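Local coordinates for MobB protein homolog (Geobacillus stearothermophilus, PDB 1XJC) that is of unknown function but, as a MobB homolog with a P-loop NTPase fold, probably binds GTP and assists synthesis of the molybdopterin guanine dinucleotide cofactor, at residues 22-27 with 97-102; 18-23 with 111-116. One frame throughout, in Å; residues are numbered along the deposited sequence.

Overall arrangement
Both contacts seat the helix 17-30 on one parallel sheet, its first turns in contact 2, its middle turns in contact 1. The early part, 18-23, lies on strand 112-116 in contact 2; the next part, 22-27, lies on strand 99-103 in contact 1, so the helix bridges two strands that have strand 6-10 between them. The contact centres lie about 10 Å apart, and their helical segments overlap at Glu22 and Lys23. They also touch directly: Trp24 CZ3 of contact 1 is 4.0 Å from Val113 CG2 of contact 2, and Met21 CE, a selenomethionine methyl, is 3.7 Å from Leu101 O. Contact 2 is nearer the probable nucleotide site, since Thr18 belongs to a Walker A-like P-loop pattern.

Contact 1: residues 22-27 with 97-102; sequences EKWVAA and LDLVLV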
ATOM      1  N   GLU A  22      -5.367  -5.892   3.549  1.00 21.92           N
ATOM      2  CA  GLU A  22      -6.302  -6.984   3.324  1.00 23.30           C
ATOM      3  C   GLU A  22      -7.663  -6.538   2.833  1.00 22.50           C
ATOM      4  O   GLU A  22      -8.192  -7.075   1.856  1.00 20.98           O
ATOM      5  CB  GLU A  22      -6.453  -7.821   4.603  1.00 26.57           C
ATOM      6  CG  GLU A  22      -5.435  -8.957   4.650  1.00 34.62           C
ATOM      7  CD  GLU A  22      -5.492  -9.789   5.932  1.00 38.80           C
ATOM      8  OE1 GLU A  22      -6.610 -10.036   6.453  1.00 39.89           O
ATOM      9  OE2 GLU A  22      -4.404 -10.205   6.393  1.00 40.19           O
ATOM     10  N   LYS A  23      -8.233  -5.546   3.502  1.00 20.97           N
ATOM     11  CA  LYS A  23      -9.550  -5.072   3.122  1.00 19.51           C
ATOM     12  C   LYS A  23      -9.543  -4.346   1.796  1.00 18.44           C
ATOM     13  O   LYS A  23     -10.480  -4.477   1.012  1.00 18.70           O
ATOM     14  CB  LYS A  23     -10.106  -4.154   4.218  1.00 20.45           C
ATOM     15  CG  LYS A  23     -10.443  -4.901   5.498  1.00 21.07           C
ATOM     16  CD  LYS A  23     -10.914  -3.942   6.580  1.00 24.97           C
ATOM     17  CE  LYS A  23     -11.146  -4.690   7.882  1.00 26.66           C
ATOM     18  NZ  LYS A  23     -12.144  -5.785   7.673  1.00 30.12           N
ATOM     19  N   TRP A  24      -8.489  -3.576   1.537  1.00 17.21           N
ATOM     20  CA  TRP A  24      -8.405  -2.821   0.292  1.00 16.67           C
ATOM     21  C   TRP A  24      -8.238  -3.800  -0.870  1.00 17.05           C
ATOM     22  O   TRP A  24      -8.931  -3.686  -1.873  1.00 16.86           O
ATOM     23  CB  TRP A  24      -7.225  -1.845   0.349  1.00 17.79           C
ATOM     24  CG  TRP A  24      -7.286  -0.733  -0.657  1.00 17.71           C
ATOM     25  CD1 TRP A  24      -8.159  -0.604  -1.703  1.00 18.12           C
ATOM     26  CD2 TRP A  24      -6.443   0.422  -0.695  1.00 18.18           C
ATOM     27  NE1 TRP A  24      -7.913   0.560  -2.384  1.00 17.27           N
ATOM     28  CE2 TRP A  24      -6.864   1.211  -1.790  1.00 17.31           C
ATOM     29  CE3 TRP A  24      -5.370   0.872   0.092  1.00 18.46           C
ATOM     30  CZ2 TRP A  24      -6.247   2.427  -2.121  1.00 19.24           C
ATOM     31  CZ3 TRP A  24      -4.755   2.084  -0.239  1.00 18.30           C
ATOM     32  CH2 TRP A  24      -5.197   2.844  -1.334  1.00 18.05           C
ATOM     33  N   VAL A  25      -7.317  -4.758  -0.745  1.00 16.83           N
ATOM     34  CA  VAL A  25      -7.135  -5.754  -1.809  1.00 16.45           C
ATOM     35  C   VAL A  25      -8.460  -6.494  -2.077  1.00 18.34           C
ATOM     36  O   VAL A  25      -8.857  -6.657  -3.229  1.00 20.37           O
ATOM     37  CB  VAL A  25      -6.019  -6.809  -1.446  1.00 15.57           C
ATOM     38  CG1 VAL A  25      -6.119  -8.010  -2.365  1.00 14.54           C
ATOM     39  CG2 VAL A  25      -4.618  -6.185  -1.573  1.00 14.67           C
ATOM     40  N   ALA A  26      -9.153  -6.919  -1.018  1.00 18.48           N
ATOM     41  CA  ALA A  26     -10.423  -7.642  -1.170  1.00 19.10           C
ATOM     42  C   ALA A  26     -11.500  -6.834  -1.915  1.00 19.88           C
ATOM     43  O   ALA A  26     -12.211  -7.375  -2.772  1.00 20.04           O
ATOM     44  CB  ALA A  26     -10.970  -8.085   0.236  1.00 17.71           C
ATOM     45  N   ALA A  27     -11.622  -5.546  -1.600  1.00 19.52           N
ATOM     46  CA  ALA A  27     -12.623  -4.715  -2.265  1.00 18.17           C
ATOM     47  C   ALA A  27     -12.233  -4.587  -3.731  1.00 20.04           C
ATOM     48  O   ALA A  27     -13.085  -4.682  -4.616  1.00 21.65           O
ATOM     49  CB  ALA A  27     -12.697  -3.323  -1.614  1.00 16.96           C
ATOM     50  N   LEU A  97      -2.183  -4.276 -14.785  1.00 32.02           N
ATOM     51  CA  LEU A  97      -2.816  -4.115 -13.483  1.00 29.96           C
ATOM     52  C   LEU A  97      -3.595  -2.803 -13.377  1.00 29.22           C
ATOM     53  O   LEU A  97      -3.186  -1.782 -13.937  1.00 30.54           O
ATOM     54  CB  LEU A  97      -1.754  -4.193 -12.381  1.00 27.67           C
ATOM     55  CG  LEU A  97      -0.984  -5.523 -12.346  1.00 25.78           C
ATOM     56  CD1 LEU A  97       0.078  -5.482 -11.249  1.00 24.45           C
ATOM     57  CD2 LEU A  97      -1.955  -6.677 -12.117  1.00 23.96           C
ATOM     58  N   ASP A  98      -4.724  -2.848 -12.676  1.00 27.82           N
ATOM     59  CA  ASP A  98      -5.555  -1.666 -12.461  1.00 27.65           C
ATOM     60  C   ASP A  98      -5.130  -0.930 -11.197  1.00 26.10           C
ATOM     61  O   ASP A  98      -5.373   0.268 -11.055  1.00 27.25           O
ATOM     62  CB  ASP A  98      -7.033  -2.057 -12.301  1.00 28.43           C
ATOM     63  CG  ASP A  98      -7.588  -2.772 -13.527  1.00 30.71           C
ATOM     64  OD1 ASP A  98      -7.622  -2.141 -14.607  1.00 30.36           O
ATOM     65  OD2 ASP A  98      -7.970  -3.963 -13.405  1.00 31.25           O
ATOM     66  N   LEU A  99      -4.501  -1.658 -10.280  1.00 23.11           N
ATOM     67  CA  LEU A  99      -4.103  -1.099  -8.996  1.00 20.43           C
ATOM     68  C   LEU A  99      -2.949  -1.889  -8.401  1.00 19.28           C
ATOM     69  O   LEU A  99      -2.953  -3.121  -8.425  1.00 18.40           O
ATOM     70  CB  LEU A  99      -5.289  -1.164  -8.012  1.00 17.74           C
ATOM     71  CG  LEU A  99      -5.011  -0.794  -6.543  1.00 17.54           C
ATOM     72  CD1 LEU A  99      -4.720   0.716  -6.455  1.00 15.73           C
ATOM     73  CD2 LEU A  99      -6.201  -1.168  -5.634  1.00 15.02           C
ATOM     74  N   VAL A 100      -1.976  -1.167  -7.866  1.00 19.79           N
ATOM     75  CA  VAL A 100      -0.836  -1.780  -7.199  1.00 19.40           C
ATOM     76  C   VAL A 100      -0.753  -1.144  -5.817  1.00 18.91           C
ATOM     77  O   VAL A 100      -0.616   0.080  -5.694  1.00 17.90           O
ATOM     78  CB  VAL A 100       0.516  -1.520  -7.943  1.00 19.32           C
ATOM     79  CG1 VAL A 100       1.663  -2.217  -7.189  1.00 16.95           C
ATOM     80  CG2 VAL A 100       0.429  -2.061  -9.370  1.00 19.51           C
ATOM     81  N   LEU A 101      -0.870  -1.972  -4.785  1.00 17.93           N
ATOM     82  CA  LEU A 101      -0.783  -1.481  -3.424  1.00 18.28           C
ATOM     83  C   LEU A 101       0.588  -1.839  -2.900  1.00 18.93           C
ATOM     84  O   LEU A 101       0.977  -3.022  -2.872  1.00 19.14           O
ATOM     85  CB  LEU A 101      -1.864  -2.111  -2.541  1.00 16.74           C
ATOM     86  CG  LEU A 101      -3.266  -1.690  -2.990  1.00 16.59           C
ATOM     87  CD1 LEU A 101      -4.307  -2.488  -2.208  1.00 14.91           C
ATOM     88  CD2 LEU A 101      -3.461  -0.170  -2.751  1.00 15.45           C
ATOM     89  N   VAL A 102       1.303  -0.811  -2.471  1.00 19.18           N
ATOM     90  CA  VAL A 102       2.653  -0.952  -1.970  1.00 19.77           C
ATOM     91  C   VAL A 102       2.733  -0.664  -0.481  1.00 20.63           C
ATOM     92  O   VAL A 102       2.366   0.431  -0.032  1.00 20.32           O
ATOM     93  CB  VAL A 102       3.585   0.036  -2.709  1.00 19.54           C
ATOM     94  CG1 VAL A 102       4.975  -0.010  -2.111  1.00 19.61           C
ATOM     95  CG2 VAL A 102       3.600  -0.280  -4.206  1.00 18.11           C
TER
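Leu101 of strand 99-103 pushes its two methyl groups into the hollow formed by Trp24 and Val25 on the helix. CD2 is the main bump: it sits over one face of the indole, 3.4 Å from the centroid of the six-membered ring and only 6° off the ring normal, a CH-pi contact. CD1 fills the groove at the root of the indole, 3.8 Å from Trp24 CG, and it also meets Val25 CG2, at 3.8 Å. In Trp24, CG anti to the backbone N (chi1 -162°) lays the indole beside Leu101, with a face under CD2. Leu99 and Trp24 cross at about a right angle, with Leu99 CD2 neither over the face nor at the edge, 4.1 Å from Trp24 NE1. The axes of segments 22-27 and 99-102 run almost antiparallel (173°), 10.1 Å apart at closest approach, the alpha/beta layering of the P-loop NTPase fold, here joining helix 17-30 to strand 99-103. Met162 and Val165 of helix 154-166 also touch Trp24, and Trp7 of strand 6-10 lies against both leucines. With an alanine here instead of Trp24, Leu101 CD2 would probably lose its aromatic floor and a gap would open between helix and sheet. No hydrogen bond crosses the contact, and Trp24 NE1 is buried without a partner in the model; cohesion therefore rests on apolar fit and the CH-pi contact, with an unpaid polar cost at the indole nitrogen.

Contact 2: residues 18-23 with 111-116; sequences TTLMEK and PKVVLV
Leu20 and Leu115 mark the nearest backbone approach, their CA atoms 8.9 Å apart, with the 18-23 helical turns standing off the face of strand 112-116. That spacing leaves room for one layer of side chains, and no hydrogen bond crosses it. Within the helix the backbone is regular, with Glu22 N bonded to Thr18 O and Lys23 N to Thr19 O, both at 3.0 Å. Leu20 carries the helix side of the contact alone, through the single methyl CD2, which rests against the neighbouring methyls of two strand residues that point the same way, Val113 CG1 at 3.8 Å and Leu115 CD1 at 3.9 Å from Leu20 CD2. The bond from CA to CB of Leu20 points toward the strand, and CG anti to the backbone N (chi1 177°) extends the chain further, letting CD2 reach both partners. Both pairs approach at a slant, methyl against methyl, and all three residues are buried. Val114, between the two strand partners, faces the other way and touches Ile131 and Val10. Tyr157 and Leu161 of helix 154-166 also lie on Leu20, and Leu161 reaches Val113, so helix 154-166 packs on the same apolar cluster. Strand 112-116 itself runs between strands 6-10 and 131-136, inside the parallel sheet expected of a P-loop NTPase.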
ATOM      1  N   THR A  18      -1.821  -4.048   7.958  1.00 21.61           N
ATOM      2  CA  THR A  18      -2.263  -5.382   7.539  1.00 21.99           C
ATOM      3  C   THR A  18      -3.784  -5.378   7.309  1.00 21.54           C
ATOM      4  O   THR A  18      -4.296  -5.934   6.341  1.00 22.28           O
ATOM      5  CB  THR A  18      -1.942  -6.437   8.625  1.00 23.18           C
ATOM      6  OG1 THR A  18      -0.524  -6.519   8.814  1.00 23.75           O
ATOM      7  CG2 THR A  18      -2.503  -7.803   8.229  1.00 23.32           C
ATOM      8  N   THR A  19      -4.511  -4.760   8.227  1.00 21.82           N
ATOM      9  CA  THR A  19      -5.952  -4.656   8.098  1.00 21.38           C
ATOM     10  C   THR A  19      -6.291  -3.880   6.820  1.00 20.67           C
ATOM     11  O   THR A  19      -7.081  -4.348   6.007  1.00 20.28           O
ATOM     12  CB  THR A  19      -6.551  -3.963   9.339  1.00 21.85           C
ATOM     13  OG1 THR A  19      -6.564  -4.906  10.421  1.00 23.42           O
ATOM     14  CG2 THR A  19      -7.983  -3.447   9.065  1.00 20.87           C
ATOM     15  N   LEU A  20      -5.680  -2.710   6.628  1.00 20.23           N
ATOM     16  CA  LEU A  20      -5.946  -1.921   5.422  1.00 20.10           C
ATOM     17  C   LEU A  20      -5.608  -2.679   4.135  1.00 20.24           C
ATOM     18  O   LEU A  20      -6.430  -2.742   3.224  1.00 20.11           O
ATOM     19  CB  LEU A  20      -5.170  -0.610   5.435  1.00 19.69           C
ATOM     20  CG  LEU A  20      -5.369   0.202   4.145  1.00 19.82           C
ATOM     21  CD1 LEU A  20      -6.855   0.572   3.980  1.00 18.78           C
ATOM     22  CD2 LEU A  20      -4.514   1.455   4.203  1.00 19.33           C
HETATM   23  N   MSE A  21      -4.411  -3.256   4.060  1.00 19.89           N
HETATM   24  CA  MSE A  21      -4.012  -4.010   2.858  1.00 20.72           C
HETATM   25  C   MSE A  21      -5.016  -5.111   2.539  1.00 20.25           C
HETATM   26  O   MSE A  21      -5.471  -5.261   1.404  1.00 18.61           O
HETATM   27  CB  MSE A  21      -2.621  -4.655   3.042  1.00 22.34           C
HETATM   28  CG  MSE A  21      -1.450  -3.683   2.995  1.00 25.80           C
HETATM   29 SE   MSE A  21      -1.220  -2.843   1.243  0.92 35.08          SE
HETATM   30  CE  MSE A  21      -0.277  -4.293   0.315  1.00 30.09           C
ATOM     31  N   GLU A  22      -5.367  -5.892   3.549  1.00 21.92           N
ATOM     32  CA  GLU A  22      -6.302  -6.984   3.324  1.00 23.30           C
ATOM     33  C   GLU A  22      -7.663  -6.538   2.833  1.00 22.50           C
ATOM     34  O   GLU A  22      -8.192  -7.075   1.856  1.00 20.98           O
ATOM     35  CB  GLU A  22      -6.453  -7.821   4.603  1.00 26.57           C
ATOM     36  CG  GLU A  22      -5.435  -8.957   4.650  1.00 34.62           C
ATOM     37  CD  GLU A  22      -5.492  -9.789   5.932  1.00 38.80           C
ATOM     38  OE1 GLU A  22      -6.610 -10.036   6.453  1.00 39.89           O
ATOM     39  OE2 GLU A  22      -4.404 -10.205   6.393  1.00 40.19           O
ATOM     40  N   LYS A  23      -8.233  -5.546   3.502  1.00 20.97           N
ATOM     41  CA  LYS A  23      -9.550  -5.072   3.122  1.00 19.51           C
ATOM     42  C   LYS A  23      -9.543  -4.346   1.796  1.00 18.44           C
ATOM     43  O   LYS A  23     -10.480  -4.477   1.012  1.00 18.70           O
ATOM     44  CB  LYS A  23     -10.106  -4.154   4.218  1.00 20.45           C
ATOM     45  CG  LYS A  23     -10.443  -4.901   5.498  1.00 21.07           C
ATOM     46  CD  LYS A  23     -10.914  -3.942   6.580  1.00 24.97           C
ATOM     47  CE  LYS A  23     -11.146  -4.690   7.882  1.00 26.66           C
ATOM     48  NZ  LYS A  23     -12.144  -5.785   7.673  1.00 30.12           N
ATOM     49  N   PRO A 111       0.845   8.283  -4.247  1.00 20.82           N
ATOM     50  CA  PRO A 111      -0.118   8.720  -3.225  1.00 19.96           C
ATOM     51  C   PRO A 111      -0.148   7.671  -2.119  1.00 18.83           C
ATOM     52  O   PRO A 111      -0.140   6.472  -2.396  1.00 18.28           O
ATOM     53  CB  PRO A 111      -1.437   8.818  -3.998  1.00 19.09           C
ATOM     54  CG  PRO A 111      -1.241   7.860  -5.147  1.00 19.40           C
ATOM     55  CD  PRO A 111       0.192   8.153  -5.558  1.00 19.82           C
ATOM     56  N   LYS A 112      -0.171   8.118  -0.873  1.00 18.67           N
ATOM     57  CA  LYS A 112      -0.141   7.171   0.230  1.00 19.43           C
ATOM     58  C   LYS A 112      -1.110   7.386   1.373  1.00 19.61           C
ATOM     59  O   LYS A 112      -1.586   8.511   1.641  1.00 19.11           O
ATOM     60  CB  LYS A 112       1.278   7.102   0.804  1.00 19.64           C
ATOM     61  CG  LYS A 112       1.912   8.457   1.119  1.00 19.32           C
ATOM     62  CD  LYS A 112       3.346   8.304   1.670  1.00 17.39           C
ATOM     63  CE  LYS A 112       4.298   7.618   0.667  1.00 17.43           C
ATOM     64  NZ  LYS A 112       4.691   8.445  -0.534  1.00 16.52           N
ATOM     65  N   VAL A 113      -1.415   6.281   2.036  1.00 19.04           N
ATOM     66  CA  VAL A 113      -2.273   6.318   3.201  1.00 18.65           C
ATOM     67  C   VAL A 113      -1.312   6.062   4.363  1.00 19.35           C
ATOM     68  O   VAL A 113      -0.523   5.119   4.330  1.00 17.68           O
ATOM     69  CB  VAL A 113      -3.339   5.214   3.164  1.00 18.18           C
ATOM     70  CG1 VAL A 113      -4.144   5.236   4.489  1.00 15.68           C
ATOM     71  CG2 VAL A 113      -4.258   5.417   1.942  1.00 16.36           C
ATOM     72  N   VAL A 114      -1.362   6.910   5.379  1.00 19.96           N
ATOM     73  CA  VAL A 114      -0.472   6.755   6.514  1.00 19.56           C
ATOM     74  C   VAL A 114      -1.255   6.197   7.708  1.00 20.65           C
ATOM     75  O   VAL A 114      -2.318   6.731   8.072  1.00 21.45           O
ATOM     76  CB  VAL A 114       0.159   8.124   6.901  1.00 20.29           C
ATOM     77  CG1 VAL A 114       1.089   7.947   8.111  1.00 19.68           C
ATOM     78  CG2 VAL A 114       0.928   8.723   5.703  1.00 18.75           C
ATOM     79  N   LEU A 115      -0.748   5.112   8.289  1.00 19.89           N
ATOM     80  CA  LEU A 115      -1.372   4.494   9.453  1.00 20.97           C
ATOM     81  C   LEU A 115      -0.543   4.872  10.678  1.00 21.82           C
ATOM     82  O   LEU A 115       0.697   4.744  10.679  1.00 21.50           O
ATOM     83  CB  LEU A 115      -1.443   2.973   9.291  1.00 21.28           C
ATOM     84  CG  LEU A 115      -2.587   2.576   8.347  1.00 20.59           C
ATOM     85  CD1 LEU A 115      -2.022   1.948   7.113  1.00 21.77           C
ATOM     86  CD2 LEU A 115      -3.555   1.626   9.055  1.00 20.46           C
ATOM     87  N   VAL A 116      -1.220   5.359  11.712  1.00 22.25           N
ATOM     88  CA  VAL A 116      -0.525   5.790  12.914  1.00 23.41           C
ATOM     89  C   VAL A 116      -1.182   5.266  14.183  1.00 24.11           C
ATOM     90  O   VAL A 116      -2.408   5.288  14.314  1.00 22.69           O
ATOM     91  CB  VAL A 116      -0.453   7.354  12.992  1.00 23.66           C
ATOM     92  CG1 VAL A 116       0.261   7.919  11.740  1.00 24.81           C
ATOM     93  CG2 VAL A 116      -1.838   7.943  13.099  1.00 23.09           C
TER